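PDB 1C3P: protein (hdlp (histone deacetylase-like protein)) from Aquifex aeolicus, which probably acts as a zinc-dependent deacetylase of the histone deacetylase family, and may take part in acetoin degradation. Local coordinates for residues 169-173 with 198-203; 192-196 with 221-225; 187-191 with 234-239; 203-207 with 218-222; 128-133 with 142-147. One frame throughout, in Å; residues are numbered along the deposited sequence.

Contact 1 (169-173 with 198-203); sequences AHHCD and FPFEKG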
# COMPACT_ATOMS: atom_id res chain seq x y z
N ALA A 169 -7.59 0.28 0.91
CA ALA A 169 -9.04 0.14 0.72
C ALA A 169 -9.43 -0.88 -0.35
O ALA A 169 -10.61 -1.10 -0.60
CB ALA A 169 -9.67 1.52 0.40
N HIS A 170 -8.43 -1.48 -1.00
CA HIS A 170 -8.70 -2.50 -2.01
C HIS A 170 -7.97 -3.78 -1.62
O HIS A 170 -6.90 -3.73 -1.02
CB HIS A 170 -8.23 -2.07 -3.41
CG HIS A 170 -8.92 -0.85 -3.94
ND1 HIS A 170 -8.55 0.43 -3.59
CD2 HIS A 170 -9.98 -0.73 -4.77
CE1 HIS A 170 -9.36 1.29 -4.19
NE2 HIS A 170 -10.23 0.62 -4.91
N HIS A 171 -8.56 -4.92 -1.97
CA HIS A 171 -8.00 -6.23 -1.66
C HIS A 171 -6.68 -6.54 -2.37
O HIS A 171 -6.52 -6.26 -3.56
CB HIS A 171 -9.06 -7.29 -2.00
CG HIS A 171 -8.58 -8.71 -1.97
ND1 HIS A 171 -8.08 -9.31 -0.84
CD2 HIS A 171 -8.55 -9.65 -2.95
CE1 HIS A 171 -7.77 -10.57 -1.12
NE2 HIS A 171 -8.04 -10.80 -2.39
N CYS A 172 -5.72 -7.10 -1.64
CA CYS A 172 -4.42 -7.48 -2.19
C CYS A 172 -4.59 -8.83 -2.90
O CYS A 172 -4.03 -9.85 -2.48
CB CYS A 172 -3.38 -7.62 -1.06
SG CYS A 172 -3.96 -8.55 0.40
N ASP A 173 -5.34 -8.84 -4.00
CA ASP A 173 -5.58 -10.10 -4.69
C ASP A 173 -4.31 -10.78 -5.19
O ASP A 173 -4.21 -12.01 -5.16
CB ASP A 173 -6.60 -9.92 -5.83
CG ASP A 173 -6.22 -8.82 -6.81
OD1 ASP A 173 -6.93 -8.71 -7.84
OD2 ASP A 173 -5.25 -8.08 -6.58
N PHE A 198 -13.26 -2.88 -7.03
CA PHE A 198 -12.18 -3.65 -7.62
C PHE A 198 -11.53 -4.38 -6.45
O PHE A 198 -11.38 -3.81 -5.38
CB PHE A 198 -11.15 -2.71 -8.26
CG PHE A 198 -10.01 -3.43 -8.95
CD1 PHE A 198 -10.13 -3.83 -10.28
CD2 PHE A 198 -8.84 -3.76 -8.25
CE1 PHE A 198 -9.10 -4.53 -10.91
CE2 PHE A 198 -7.81 -4.46 -8.87
CZ PHE A 198 -7.94 -4.86 -10.22
N PRO A 199 -11.05 -5.61 -6.67
CA PRO A 199 -11.06 -6.37 -7.93
C PRO A 199 -12.36 -7.06 -8.36
O PRO A 199 -12.39 -7.72 -9.40
CB PRO A 199 -9.93 -7.36 -7.71
CG PRO A 199 -10.16 -7.74 -6.29
CD PRO A 199 -10.34 -6.36 -5.62
N PHE A 200 -13.41 -6.92 -7.55
CA PHE A 200 -14.73 -7.53 -7.84
C PHE A 200 -14.75 -9.06 -7.87
O PHE A 200 -15.72 -9.68 -7.45
CB PHE A 200 -15.27 -7.05 -9.19
CG PHE A 200 -15.37 -5.57 -9.33
CD1 PHE A 200 -14.42 -4.86 -10.06
CD2 PHE A 200 -16.45 -4.87 -8.78
CE1 PHE A 200 -14.54 -3.48 -10.25
CE2 PHE A 200 -16.57 -3.49 -8.97
CZ PHE A 200 -15.62 -2.79 -9.70
N GLU A 201 -13.68 -9.65 -8.40
CA GLU A 201 -13.55 -11.11 -8.54
C GLU A 201 -13.00 -11.86 -7.33
O GLU A 201 -13.16 -13.07 -7.23
CB GLU A 201 -12.63 -11.41 -9.73
CG GLU A 201 -13.17 -10.99 -11.08
CD GLU A 201 -12.12 -11.09 -12.18
OE1 GLU A 201 -11.55 -12.19 -12.37
OE2 GLU A 201 -11.87 -10.07 -12.84
N LYS A 202 -12.35 -11.14 -6.42
CA LYS A 202 -11.73 -11.74 -5.23
C LYS A 202 -11.84 -10.77 -4.08
O LYS A 202 -12.17 -9.61 -4.28
CB LYS A 202 -10.26 -12.04 -5.52
CG LYS A 202 -10.07 -13.04 -6.64
CD LYS A 202 -9.02 -12.57 -7.62
CE LYS A 202 -9.01 -13.43 -8.88
NZ LYS A 202 -8.10 -12.89 -9.93
N GLY A 203 -11.57 -11.23 -2.86
CA GLY A 203 -11.68 -10.35 -1.72
C GLY A 203 -12.83 -10.71 -0.78
O GLY A 203 -13.05 -10.04 0.23
O HOH W 1 -11.35 -4.43 -2.69

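Contact 2 (192-196 with 221-225); sequences QSPEY and PLPKG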
# COMPACT_ATOMS: atom_id res chain seq x y z
N GLN A 192 -12.61 -2.58 0.79
CA GLN A 192 -13.99 -2.37 0.34
C GLN A 192 -14.43 -3.71 -0.20
O GLN A 192 -13.65 -4.40 -0.85
CB GLN A 192 -14.06 -1.37 -0.82
CG GLN A 192 -13.54 0.01 -0.51
CD GLN A 192 -13.37 0.81 -1.78
OE1 GLN A 192 -14.32 1.45 -2.28
NE2 GLN A 192 -12.18 0.73 -2.36
N SER A 193 -15.68 -4.09 0.07
CA SER A 193 -16.14 -5.37 -0.44
C SER A 193 -16.09 -5.45 -1.99
O SER A 193 -16.41 -4.49 -2.68
CB SER A 193 -17.59 -5.64 0.01
OG SER A 193 -18.07 -6.83 -0.60
N PRO A 194 -15.70 -6.61 -2.52
CA PRO A 194 -15.60 -6.86 -3.97
C PRO A 194 -17.02 -6.85 -4.55
O PRO A 194 -17.20 -6.85 -5.77
CB PRO A 194 -14.97 -8.26 -4.05
CG PRO A 194 -14.44 -8.53 -2.66
CD PRO A 194 -15.43 -7.86 -1.78
N GLU A 195 -18.03 -6.87 -3.69
CA GLU A 195 -19.40 -6.82 -4.20
C GLU A 195 -19.58 -5.45 -4.87
O GLU A 195 -20.44 -5.29 -5.74
CB GLU A 195 -20.44 -7.03 -3.09
CG GLU A 195 -20.81 -5.80 -2.26
CD GLU A 195 -21.95 -4.96 -2.85
OE1 GLU A 195 -22.17 -3.86 -2.31
OE2 GLU A 195 -22.63 -5.37 -3.82
N TYR A 196 -18.78 -4.45 -4.47
CA TYR A 196 -18.91 -3.14 -5.11
C TYR A 196 -17.61 -2.48 -5.57
O TYR A 196 -17.65 -1.45 -6.24
CB TYR A 196 -19.69 -2.16 -4.22
CG TYR A 196 -18.97 -1.71 -2.97
CD1 TYR A 196 -18.06 -0.65 -3.01
CD2 TYR A 196 -19.18 -2.36 -1.76
CE1 TYR A 196 -17.38 -0.25 -1.87
CE2 TYR A 196 -18.50 -1.97 -0.60
CZ TYR A 196 -17.60 -0.92 -0.66
OH TYR A 196 -16.92 -0.55 0.47
N PRO A 221 -14.13 -7.88 4.23
CA PRO A 221 -14.78 -6.96 3.29
C PRO A 221 -15.64 -5.98 4.07
O PRO A 221 -16.39 -6.40 4.95
CB PRO A 221 -15.63 -7.90 2.41
CG PRO A 221 -15.13 -9.31 2.79
CD PRO A 221 -14.86 -9.15 4.24
N LEU A 222 -15.53 -4.69 3.75
CA LEU A 222 -16.27 -3.65 4.46
C LEU A 222 -17.17 -2.83 3.54
O LEU A 222 -16.89 -2.66 2.36
CB LEU A 222 -15.28 -2.75 5.19
CG LEU A 222 -14.52 -3.58 6.24
CD1 LEU A 222 -13.34 -2.78 6.80
CD2 LEU A 222 -15.48 -3.98 7.35
N PRO A 223 -18.28 -2.30 4.09
CA PRO A 223 -19.27 -1.50 3.36
C PRO A 223 -18.95 -0.08 2.98
O PRO A 223 -18.01 0.53 3.47
CB PRO A 223 -20.49 -1.56 4.29
CG PRO A 223 -19.82 -1.45 5.64
CD PRO A 223 -18.71 -2.49 5.49
N LYS A 224 -19.77 0.45 2.08
CA LYS A 224 -19.65 1.84 1.63
C LYS A 224 -19.94 2.78 2.81
O LYS A 224 -20.71 2.45 3.73
CB LYS A 224 -20.68 2.12 0.54
CG LYS A 224 -20.57 1.21 -0.68
CD LYS A 224 -21.68 1.54 -1.70
CE LYS A 224 -21.63 0.57 -2.89
NZ LYS A 224 -22.68 0.87 -3.91
N GLY A 225 -19.34 3.97 2.77
CA GLY A 225 -19.56 4.94 3.82
C GLY A 225 -18.91 4.59 5.14
O GLY A 225 -19.29 5.14 6.17

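Contact 3 (187-191 with 234-239); sequences VLSLH and ALEKSL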
# COMPACT_ATOMS: atom_id res chain seq x y z
N VAL A 187 -2.00 -13.91 5.31
CA VAL A 187 -2.35 -12.62 4.74
C VAL A 187 -3.67 -12.14 5.31
O VAL A 187 -4.65 -12.88 5.32
CB VAL A 187 -2.49 -12.70 3.18
CG1 VAL A 187 -2.95 -11.35 2.61
CG2 VAL A 187 -1.17 -13.11 2.55
N LEU A 188 -3.67 -10.92 5.82
CA LEU A 188 -4.88 -10.29 6.35
C LEU A 188 -5.13 -9.03 5.56
O LEU A 188 -4.24 -8.18 5.42
CB LEU A 188 -4.72 -9.90 7.82
CG LEU A 188 -5.74 -8.89 8.39
CD1 LEU A 188 -7.16 -9.46 8.36
CD2 LEU A 188 -5.35 -8.54 9.82
N SER A 189 -6.32 -8.90 5.01
CA SER A 189 -6.62 -7.67 4.29
C SER A 189 -7.96 -7.10 4.68
O SER A 189 -8.94 -7.83 4.74
CB SER A 189 -6.64 -7.89 2.78
OG SER A 189 -6.95 -6.65 2.16
N LEU A 190 -8.01 -5.80 4.97
CA LEU A 190 -9.30 -5.17 5.22
C LEU A 190 -9.46 -4.38 3.92
O LEU A 190 -8.49 -3.84 3.41
CB LEU A 190 -9.29 -4.17 6.39
CG LEU A 190 -8.72 -4.41 7.78
CD1 LEU A 190 -9.53 -3.58 8.76
CD2 LEU A 190 -8.74 -5.85 8.16
N HIS A 191 -10.66 -4.30 3.38
CA HIS A 191 -10.85 -3.60 2.12
C HIS A 191 -12.32 -3.43 1.77
O HIS A 191 -13.19 -4.02 2.43
CB HIS A 191 -10.12 -4.39 1.02
CG HIS A 191 -10.40 -5.86 1.07
ND1 HIS A 191 -11.57 -6.43 0.63
CD2 HIS A 191 -9.66 -6.88 1.58
CE1 HIS A 191 -11.54 -7.74 0.86
NE2 HIS A 191 -10.39 -8.03 1.43
N ALA A 234 -13.10 -3.16 13.10
CA ALA A 234 -12.77 -4.27 12.22
C ALA A 234 -11.31 -4.67 12.36
O ALA A 234 -10.96 -5.86 12.38
CB ALA A 234 -13.09 -3.88 10.75
N LEU A 235 -10.45 -3.67 12.45
CA LEU A 235 -9.01 -3.92 12.57
C LEU A 235 -8.67 -4.66 13.86
O LEU A 235 -7.99 -5.69 13.85
CB LEU A 235 -8.26 -2.58 12.54
CG LEU A 235 -6.89 -2.48 11.87
CD1 LEU A 235 -6.06 -1.49 12.67
CD2 LEU A 235 -6.20 -3.84 11.78
N GLU A 236 -9.14 -4.13 14.99
CA GLU A 236 -8.86 -4.75 16.30
C GLU A 236 -9.36 -6.19 16.38
O GLU A 236 -8.65 -7.08 16.86
CB GLU A 236 -9.52 -3.94 17.42
CG GLU A 236 -9.13 -2.49 17.43
CD GLU A 236 -9.96 -1.67 18.41
OE1 GLU A 236 -11.21 -1.61 18.26
OE2 GLU A 236 -9.35 -1.10 19.33
N LYS A 237 -10.58 -6.41 15.90
CA LYS A 237 -11.16 -7.74 15.93
C LYS A 237 -10.46 -8.71 14.99
O LYS A 237 -10.25 -9.88 15.34
CB LYS A 237 -12.65 -7.64 15.59
CG LYS A 237 -13.44 -8.89 15.86
CD LYS A 237 -14.82 -8.53 16.37
CE LYS A 237 -14.71 -7.77 17.68
NZ LYS A 237 -16.03 -7.36 18.21
N SER A 238 -10.08 -8.25 13.80
CA SER A 238 -9.41 -9.16 12.89
C SER A 238 -7.99 -9.49 13.38
O SER A 238 -7.51 -10.62 13.22
CB SER A 238 -9.38 -8.59 11.46
OG SER A 238 -8.66 -7.39 11.37
N LEU A 239 -7.31 -8.52 13.99
CA LEU A 239 -5.97 -8.80 14.50
C LEU A 239 -6.04 -9.86 15.59
O LEU A 239 -5.13 -10.68 15.72
CB LEU A 239 -5.30 -7.54 15.04
CG LEU A 239 -5.02 -6.39 14.07
CD1 LEU A 239 -4.43 -5.21 14.84
CD2 LEU A 239 -4.04 -6.82 12.98

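Contact 4 (203-207 with 218-222); sequences GFLEE and LNIPL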
# COMPACT_ATOMS: atom_id res chain seq x y z
N GLY A 203 -11.57 -11.23 -2.86
CA GLY A 203 -11.68 -10.35 -1.72
C GLY A 203 -12.83 -10.71 -0.78
O GLY A 203 -13.05 -10.04 0.23
N PHE A 204 -13.57 -11.77 -1.11
CA PHE A 204 -14.69 -12.17 -0.27
C PHE A 204 -14.24 -12.91 0.99
O PHE A 204 -13.20 -13.58 1.02
CB PHE A 204 -15.70 -13.04 -1.06
CG PHE A 204 -16.33 -12.32 -2.21
CD1 PHE A 204 -15.69 -12.26 -3.45
CD2 PHE A 204 -17.54 -11.65 -2.04
CE1 PHE A 204 -16.24 -11.53 -4.50
CE2 PHE A 204 -18.10 -10.91 -3.09
CZ PHE A 204 -17.45 -10.86 -4.32
N LEU A 205 -15.05 -12.78 2.04
CA LEU A 205 -14.78 -13.37 3.34
C LEU A 205 -14.56 -14.87 3.35
O LEU A 205 -13.80 -15.37 4.17
CB LEU A 205 -15.91 -13.01 4.31
CG LEU A 205 -15.88 -13.58 5.73
CD1 LEU A 205 -14.64 -13.12 6.46
CD2 LEU A 205 -17.14 -13.11 6.45
N GLU A 206 -15.19 -15.58 2.42
CA GLU A 206 -15.05 -17.04 2.39
C GLU A 206 -13.75 -17.55 1.78
O GLU A 206 -13.49 -18.75 1.77
CB GLU A 206 -16.23 -17.67 1.63
CG GLU A 206 -17.51 -16.88 1.77
CD GLU A 206 -17.44 -15.59 0.97
OE1 GLU A 206 -18.24 -14.67 1.22
OE2 GLU A 206 -16.58 -15.52 0.07
N GLU A 207 -12.92 -16.64 1.26
CA GLU A 207 -11.64 -17.04 0.68
C GLU A 207 -10.64 -17.13 1.83
O GLU A 207 -10.04 -16.12 2.22
CB GLU A 207 -11.18 -16.00 -0.36
CG GLU A 207 -12.05 -16.00 -1.62
CD GLU A 207 -12.08 -14.65 -2.28
OE1 GLU A 207 -11.03 -13.98 -2.32
OE2 GLU A 207 -13.14 -14.27 -2.79
N LEU A 218 -7.16 -14.18 5.36
CA LEU A 218 -8.36 -13.64 5.99
C LEU A 218 -8.70 -12.32 5.35
O LEU A 218 -7.93 -11.36 5.45
CB LEU A 218 -8.11 -13.41 7.49
CG LEU A 218 -9.35 -13.32 8.40
CD1 LEU A 218 -8.97 -12.70 9.74
CD2 LEU A 218 -10.43 -12.51 7.77
N ASN A 219 -9.85 -12.28 4.67
CA ASN A 219 -10.33 -11.06 4.04
C ASN A 219 -11.44 -10.47 4.89
O ASN A 219 -12.34 -11.20 5.32
CB ASN A 219 -10.90 -11.32 2.63
CG ASN A 219 -9.85 -11.74 1.63
OD1 ASN A 219 -8.72 -11.24 1.67
ND2 ASN A 219 -10.23 -12.61 0.69
N ILE A 220 -11.40 -9.16 5.13
CA ILE A 220 -12.44 -8.51 5.92
C ILE A 220 -13.08 -7.48 4.96
O ILE A 220 -12.64 -6.33 4.88
CB ILE A 220 -11.81 -7.79 7.14
CG1 ILE A 220 -11.04 -8.78 8.02
CG2 ILE A 220 -12.89 -7.05 7.91
CD1 ILE A 220 -11.90 -9.78 8.80
N PRO A 221 -14.13 -7.88 4.23
CA PRO A 221 -14.78 -6.96 3.29
C PRO A 221 -15.64 -5.98 4.07
O PRO A 221 -16.39 -6.40 4.95
CB PRO A 221 -15.63 -7.90 2.41
CG PRO A 221 -15.13 -9.31 2.79
CD PRO A 221 -14.86 -9.15 4.24
N LEU A 222 -15.53 -4.69 3.75
CA LEU A 222 -16.27 -3.65 4.46
C LEU A 222 -17.17 -2.83 3.54
O LEU A 222 -16.89 -2.66 2.36
CB LEU A 222 -15.28 -2.75 5.19
CG LEU A 222 -14.52 -3.58 6.24
CD1 LEU A 222 -13.34 -2.78 6.80
CD2 LEU A 222 -15.48 -3.98 7.35
O HOH W 2 -11.04 -14.69 4.41

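Contact 5 (128-133 with 142-147); sequences GGMHHA and CYINNP. Unlike the reference sequence in segment 142-147: N146 (reference Asp).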
# COMPACT_ATOMS: atom_id res chain seq x y z
N GLY A 128 6.34 1.18 -2.02
CA GLY A 128 5.96 -0.23 -1.99
C GLY A 128 4.48 -0.50 -1.81
O GLY A 128 3.65 0.41 -1.78
N GLY A 129 4.13 -1.77 -1.68
CA GLY A 129 2.74 -2.15 -1.52
C GLY A 129 1.95 -2.27 -2.81
O GLY A 129 0.74 -2.08 -2.80
N MET A 130 2.62 -2.57 -3.92
CA MET A 130 1.96 -2.74 -5.23
C MET A 130 1.38 -4.16 -5.19
O MET A 130 1.84 -5.07 -5.88
CB MET A 130 3.00 -2.60 -6.34
CG MET A 130 3.71 -1.25 -6.23
SD MET A 130 4.83 -0.84 -7.56
CE MET A 130 3.66 -0.64 -8.84
N HIS A 131 0.31 -4.28 -4.41
CA HIS A 131 -0.30 -5.56 -4.09
C HIS A 131 -1.23 -6.27 -5.05
O HIS A 131 -1.76 -7.30 -4.71
CB HIS A 131 -1.02 -5.42 -2.74
CG HIS A 131 -2.19 -4.48 -2.75
ND1 HIS A 131 -2.63 -3.82 -3.88
CD2 HIS A 131 -3.04 -4.12 -1.75
CE1 HIS A 131 -3.70 -3.10 -3.58
NE2 HIS A 131 -3.97 -3.26 -2.30
N HIS A 132 -1.44 -5.72 -6.24
CA HIS A 132 -2.34 -6.36 -7.20
C HIS A 132 -1.68 -7.26 -8.25
O HIS A 132 -2.35 -8.15 -8.77
CB HIS A 132 -3.18 -5.28 -7.91
CG HIS A 132 -4.26 -4.69 -7.05
ND1 HIS A 132 -4.51 -3.34 -6.98
CD2 HIS A 132 -5.18 -5.28 -6.26
CE1 HIS A 132 -5.54 -3.12 -6.18
NE2 HIS A 132 -5.97 -4.29 -5.73
N ALA A 133 -0.40 -7.07 -8.55
CA ALA A 133 0.23 -7.89 -9.60
C ALA A 133 0.32 -9.38 -9.28
O ALA A 133 0.52 -9.76 -8.14
CB ALA A 133 1.61 -7.35 -9.95
N CYS A 142 -0.81 -2.45 -11.14
CA CYS A 142 0.45 -3.00 -10.68
C CYS A 142 1.09 -3.97 -11.67
O CYS A 142 0.40 -4.82 -12.26
CB CYS A 142 0.24 -3.73 -9.35
SG CYS A 142 -0.45 -2.69 -8.04
N TYR A 143 2.41 -3.84 -11.86
CA TYR A 143 3.16 -4.71 -12.76
C TYR A 143 4.08 -5.65 -12.00
O TYR A 143 4.34 -6.77 -12.44
CB TYR A 143 4.02 -3.91 -13.74
CG TYR A 143 3.26 -2.83 -14.49
CD1 TYR A 143 3.07 -1.57 -13.91
CD2 TYR A 143 2.74 -3.06 -15.76
CE1 TYR A 143 2.37 -0.56 -14.60
CE2 TYR A 143 2.05 -2.07 -16.46
CZ TYR A 143 1.87 -0.82 -15.87
OH TYR A 143 1.24 0.19 -16.56
N ILE A 144 4.59 -5.21 -10.85
CA ILE A 144 5.47 -6.04 -10.03
C ILE A 144 4.89 -6.03 -8.62
O ILE A 144 4.56 -4.97 -8.08
CB ILE A 144 6.89 -5.47 -10.02
CG1 ILE A 144 7.41 -5.39 -11.47
CG2 ILE A 144 7.78 -6.28 -9.09
CD1 ILE A 144 8.85 -4.87 -11.61
N ASN A 145 4.76 -7.22 -8.02
CA ASN A 145 4.20 -7.32 -6.67
C ASN A 145 5.34 -7.25 -5.64
O ASN A 145 5.91 -8.29 -5.28
CB ASN A 145 3.44 -8.64 -6.55
CG ASN A 145 2.52 -8.68 -5.35
OD1 ASN A 145 2.95 -8.42 -4.22
ND2 ASN A 145 1.25 -8.98 -5.58
N ASN A 146 5.70 -6.06 -5.15
CA ASN A 146 6.83 -6.00 -4.22
C ASN A 146 6.51 -6.71 -2.90
O ASN A 146 7.40 -7.30 -2.29
CB ASN A 146 7.31 -4.55 -4.03
CG ASN A 146 6.28 -3.67 -3.40
OD1 ASN A 146 6.35 -3.40 -2.20
ND2 ASN A 146 5.29 -3.22 -4.19
N PRO A 147 5.25 -6.66 -2.43
CA PRO A 147 5.04 -7.41 -1.19
C PRO A 147 5.40 -8.91 -1.35
O PRO A 147 6.01 -9.52 -0.45
CB PRO A 147 3.55 -7.21 -0.92
CG PRO A 147 3.33 -5.79 -1.46
CD PRO A 147 4.02 -5.94 -2.82

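Contact 1 (169-173 with 198-203)
H171 and G203 bring their CA atoms to 5.5 Å where two irregular loops run side by side, and one ordered water ties their backbones by accepting from the N of H171 and donating to the O of F198. The H171 ring lies flat on G203, whose CA sits 3.5 Å from the ring centroid in a CH-pi contact over the face. Glycine suits the place: any CB would press tightly on CB of H171, and the backbone angles of G203 would jam it against the preceding carbonyl. On the other ring face lies the N of D173. With its CG trans to the backbone N (chi1 170°), H171 swings its ring over to the glycine, while its CB rests against CD of P199. That proline follows a cis peptide bond and slides past the carboxylate of D173 in the opposite direction, CB 3.3 Å from OD1 of D173. The same oxygen accepts from N139, which helps to hold the carboxylate in place. K202 lays its aliphatic part along D173, CD to CB at 4.0 Å; its NZ remains 4.8 Å from OD1 of D173, too far for a salt bridge. The O of F198 lies in the plane of the H170 ring, 3.4 Å from CD2 of H170. ND1 of H170 bonds to D258, and the F198 ring meets H132 edge to face. H170, D168 and D258 bind zinc in this protein, although no zinc is present here, so the contact borders the metal site at the loop end of the arginase/deacetylase fold.

Contact 2 (192-196 with 221-225)
Q192 and L222 form a parallel beta bridge, their CA atoms 4.9 Å apart, at the C-terminal ends of the neighbouring strands 185-192 and 217-222, the latter an outermost strand of the parallel sheet of the arginase/deacetylase fold. Hydrogen bonding centres on the O of L222. The N of S193 donates to it over 3.0 Å (152° at the hydrogen) and OH of Y196 over 2.8 Å, from opposite faces of the carbonyl plane. Tyrosine suits this place because its length lets a residue three further along return to the same acceptor. Its CG stands between the backbone N and the carbonyl carbon (chi1 70°), which folds the ring back over the turn and puts the O of S193 against one face. Within that turn the OG of S193 accepts from the N of E195, an ST turn, and the O of S193 from the N of Y196. The polar end of Q192 leads away to the N of K267 and the O of A169, beside the zinc ligand H170. Apolar packing is modest: CB of S193 meets CB of P221 at 3.8 Å, and CD of P194 reaches the same carbon, the two proline rings crossing at a slant. The charged ends of E195 and K224 do not meet, OE1 of E195 lying 5.0 Å from NZ of K224. Instead the extended lysine chain uses its methylenes against the ring: CE lies 3.5 Å from CG of Y196, and CG of K224 sits over the ring centre in a CH-pi contact, 3.6 Å from the centroid.

Contact 3 (187-191 with 234-239)
No ring stands between L188 and L190 of the strand and S238 of the helix; the only ring, the imidazole of H191, lies well away from the helix, with CB of S189 at its edge in plane and the ring of H171 meeting it at about 55°. The face carrying L188 and L190 is wholly aliphatic. L190 straddles a helical turn: CD1 reaches the backbone N of L235 at 3.8 Å and CB of A234 at 4.1 Å, while CD2 touches OG of S238 at 3.6 Å. Alanine and serine are small enough to let the strand leucines come up against the helix. OG of S238 lies within reach of the O of A234 and the O of L235, both in its own helix, so the hydroxyl has acceptors beneath the methyl groups. L188 sends CD1 to CB of S238, and its CD2 to CD2 of L239 at 3.8 Å, the two leucines crossing at about a right angle. Helix 234-239 runs nearly antiparallel to strand 187-191, at 162° with the axes 9.9 Å apart. Such packing is characteristic of a beta-alpha-beta crossover in a parallel alpha/beta fold: helix 228-245 connects strands 217-222 and 250-254 and covers strand 185-192.

Contact 4 (203-207 with 218-222)
The O of F204 is gripped from opposite faces of its carbonyl plane, by ND2 of N219 at 3.1 Å and by the N of E207, also at 3.1 Å. The hydrogen bond from ND2 is nearly straight (170°) and the oxygen lies in the amide plane of N219, yet the donor stands above the carbonyl plane. Q176 is a second partner of ND2. The backbone bond closes a type I turn, F204 to E207, which the carboxylate of E207 braces: OE1 takes the N of G203 on its syn side at 2.9 Å, and OE2 takes the N of F204 from above the carboxylate plane. An alanine at E207 would remove both acceptors and would probably leave those two N-H groups without mates and the turn less firmly held. In this way the loop is laid along strand 217-222, an outermost strand of the parallel sheet, whose other edge pairs with strand 185-192. A bridging water accepts from the N of N219 and donates to the O atoms of L205 and E207. The O of G203 lies 3.4 Å from CG of P221. The leucine supplies apolar cover, CB of L205 meeting CD of P221 at 4.0 Å, while CD1 of L205 lies 3.2 Å from the buried O of N219, which has no polar partner.

Contact 5 (128-133 with 142-147)
N145 is the N-cap of helix 146-156, and its side chain also fastens the loop 128-133 across the helix start. Its CB lies 3.5 Å from the O of A133. CG, trans to the backbone N (chi1 -165°), comes about equally near to that oxygen and to the O of M130. At the tip the amide divides its work: OD1 caps the N of A148, and ND2 donates to the O of A133 at 2.8 Å, almost straight (172°) and on a lone pair in the carbonyl plane. Were N145 replaced by an alanine, neither bond could form, and the N of A148 is likely to lose its cap and the O of A133 its donor. The CA of N145 adds a CA-H...O contact to the O of M130. Beside it, OD1 of N146 accepts from the N of G129 at 2.8 Å and also bonds T110; glycine fits at 128, where a CB would strike that oxygen. ND2 of N146 faces the N of M130, two donors together, so its placement is doubtful. P147 lays CG on CA of G129 at 3.7 Å. H131 and H132 hold their rings beside the zinc ligands D168 and H170. CB of M130 and CB of H132 both pack on SG of C142, CB of A133 packs on CB of C142, and that sulfur weakly accepts from the N of H132 over 3.7 Å.

Overall arrangement
Following the chain from the N terminus, contact 5 closes first, a short loop between strand 122-125 and helix 146-156, before any of the others opens. Contact 1 then starts after strand 162-166 and reaches forward to 198-203, crossing both contact 3 and contact 2, whose first segments lie between its own. Contact 3 opens on strand 185-192 and closes last, on helix 228-245; contacts 2 and 4 are nested inside it, and both end on strand 217-222. Contacts 1 and 4 follow in series and share G203. A weak hydrogen bond between H131 and H170 joins contacts 5 and 1 beside the metal site, while contacts 2, 3 and 4 tie strands 185-192 and 217-222 to the loop between them and to helix 228-245.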